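PDB 5CGZ: 4-oxalmesaconate hydratase from Pseudomonas putida, which uses a zinc ion to catalyse the hydration of 4-carboxy-2-hydroxymuconate, the third step of gallate degradation. Local coordinates for residues A[15-20]-A[182-186]. Residues are numbered along the deposited sequence; the frame is centred on the assembly and turned at random.
Sequences VWRAGG and KYAAI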
loop_
_atom_site.group_PDB
_atom_site.type_symbol
_atom_site.label_atom_id
_atom_site.label_comp_id
_atom_site.label_asym_id
_atom_site.label_seq_id
_atom_site.Cartn_x
_atom_site.Cartn_y
_atom_site.Cartn_z
ATOM N N VAL A 15 9.318 -23.557 -16.663
ATOM C CA VAL A 15 10.521 -24.289 -16.272
ATOM C C VAL A 15 11.287 -23.526 -15.185
ATOM O O VAL A 15 11.581 -24.085 -14.136
ATOM C CB VAL A 15 11.451 -24.568 -17.487
ATOM C CG1 VAL A 15 12.740 -25.253 -17.036
ATOM C CG2 VAL A 15 10.729 -25.432 -18.515
ATOM N N TRP A 16 11.582 -22.248 -15.417
ATOM C CA TRP A 16 12.296 -21.452 -14.412
ATOM C C TRP A 16 11.527 -21.335 -13.102
ATOM O O TRP A 16 12.111 -21.416 -12.017
ATOM C CB TRP A 16 12.578 -20.030 -14.907
ATOM C CG TRP A 16 13.203 -19.886 -16.264
ATOM C CD1 TRP A 16 12.679 -19.220 -17.337
ATOM C CD2 TRP A 16 14.484 -20.376 -16.683
ATOM N NE1 TRP A 16 13.551 -19.277 -18.401
ATOM C CE2 TRP A 16 14.663 -19.982 -18.027
ATOM C CE3 TRP A 16 15.497 -21.107 -16.052
ATOM C CZ2 TRP A 16 15.810 -20.302 -18.755
ATOM C CZ3 TRP A 16 16.638 -21.422 -16.775
ATOM C CH2 TRP A 16 16.782 -21.022 -18.113
ATOM N N ARG A 17 10.216 -21.135 -13.209
ATOM C CA ARG A 17 9.416 -20.624 -12.089
ATOM C C ARG A 17 8.523 -21.659 -11.421
ATOM O O ARG A 17 8.066 -21.436 -10.302
ATOM C CB ARG A 17 8.538 -19.454 -12.571
ATOM C CG ARG A 17 9.327 -18.438 -13.353
ATOM C CD ARG A 17 8.564 -17.176 -13.746
ATOM N NE ARG A 17 9.352 -16.568 -14.811
ATOM C CZ ARG A 17 10.511 -15.951 -14.608
ATOM N NH1 ARG A 17 10.979 -15.798 -13.369
ATOM N NH2 ARG A 17 11.189 -15.472 -15.636
ATOM N N ALA A 18 8.261 -22.773 -12.103
ATOM C CA ALA A 18 7.300 -23.757 -11.602
ATOM C C ALA A 18 7.785 -25.205 -11.706
ATOM O O ALA A 18 7.043 -26.127 -11.362
ATOM C CB ALA A 18 5.972 -23.610 -12.351
ATOM N N GLY A 19 9.010 -25.405 -12.194
ATOM C CA GLY A 19 9.527 -26.746 -12.416
ATOM C C GLY A 19 9.458 -27.613 -11.168
ATOM O O GLY A 19 9.008 -28.762 -11.218
ATOM N N GLY A 20 9.891 -27.058 -10.042
ATOM C CA GLY A 20 9.825 -27.769 -8.774
ATOM C C GLY A 20 8.404 -28.145 -8.398
ATOM O O GLY A 20 8.131 -29.293 -8.059
ATOM N N LYS A 182 14.064 -30.572 -11.523
ATOM C CA LYS A 182 13.916 -29.188 -11.964
ATOM C C LYS A 182 15.167 -28.744 -12.712
ATOM O O LYS A 182 15.083 -28.084 -13.750
ATOM C CB LYS A 182 13.644 -28.221 -10.805
ATOM C CG LYS A 182 13.623 -26.760 -11.288
ATOM C CD LYS A 182 13.136 -25.760 -10.243
ATOM C CE LYS A 182 12.896 -24.396 -10.911
ATOM N NZ LYS A 182 12.278 -23.388 -9.993
ATOM N N TYR A 183 16.327 -29.114 -12.192
ATOM C CA TYR A 183 17.571 -28.682 -12.818
ATOM C C TYR A 183 17.798 -29.354 -14.178
ATOM O O TYR A 183 18.318 -28.732 -15.110
ATOM C CB TYR A 183 18.767 -28.950 -11.900
ATOM C CG TYR A 183 20.034 -28.353 -12.462
ATOM C CD1 TYR A 183 20.185 -26.972 -12.557
ATOM C CD2 TYR A 183 21.062 -29.164 -12.936
ATOM C CE1 TYR A 183 21.335 -26.411 -13.087
ATOM C CE2 TYR A 183 22.219 -28.610 -13.474
ATOM C CZ TYR A 183 22.344 -27.236 -13.548
ATOM O OH TYR A 183 23.480 -26.684 -14.076
ATOM N N ALA A 184 17.414 -30.622 -14.295
ATOM C CA ALA A 184 17.494 -31.299 -15.588
ATOM C C ALA A 184 16.561 -30.632 -16.593
ATOM O O ALA A 184 16.910 -30.467 -17.761
ATOM C CB ALA A 184 17.163 -32.781 -15.446
ATOM N N ALA A 185 15.376 -30.228 -16.142
ATOM C CA ALA A 185 14.465 -29.497 -17.024
ATOM C C ALA A 185 15.078 -28.150 -17.413
ATOM O O ALA A 185 14.994 -27.716 -18.562
ATOM C CB ALA A 185 13.112 -29.295 -16.354
ATOM N N ILE A 186 15.694 -27.489 -16.439
ATOM C CA ILE A 186 16.360 -26.214 -16.681
ATOM C C ILE A 186 17.420 -26.343 -17.781
ATOM O O ILE A 186 17.567 -25.460 -18.633
ATOM C CB ILE A 186 16.989 -25.678 -15.369
ATOM C CG1 ILE A 186 15.948 -24.872 -14.584
ATOM C CG2 ILE A 186 18.214 -24.820 -15.644
ATOM C CD1 ILE A 186 16.470 -24.344 -13.268
#
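The six-membered ring of Trp16 meets Ile186 obliquely, CZ3 lying 3.9 Å from Ile186 CG2, and the two side chains cross at about a right angle. Tyr199 meets the indole with its ring plane at about 25°, while Leu195 and Trp196 of helix 193-212 also touch it, so a broad aromatic suits a place where helices 13-27, 179-186 and 193-212 meet. The other flat group, the carbonyl of Trp16, receives the ammonium of Lys182: NZ lies 2.8 Å from Trp16 O, above the carbonyl plane (43° out of it) rather than on a lone pair. With CG anti to the backbone N and the chain extended beyond it, Lys182 spans the gap between the helices and brings NZ to this oxygen. Its methylenes pass beside Gly20, with CD 3.5 Å from Gly20 N; Gly19, lacking a side chain, lets the backbones come close, its CA 5.0 Å from Lys182 CA. The buried ammonium also forms a salt bridge with Glu226, whose OE2 accepts the N-H of Gly20 too; this neighbouring carboxylate probably favours the charged lysine. At the other end, Val15 CG1 sits 4.1 Å from both Ala185 CB and Ile186 CG1. The small alanine suits this seam, where Ala70 of helix 56-74 touches both Val15 and Ala185. Segments 15-20 and 182-186 run roughly antiparallel, their axes at 154° and 9.2 Å at closest approach. They pack the first helix of the Rossmann-like PIG-L (MshB deacetylase family) fold, which carries the zinc ligand Asp13 and Arg17, its salt-bridge partner, against a later helix.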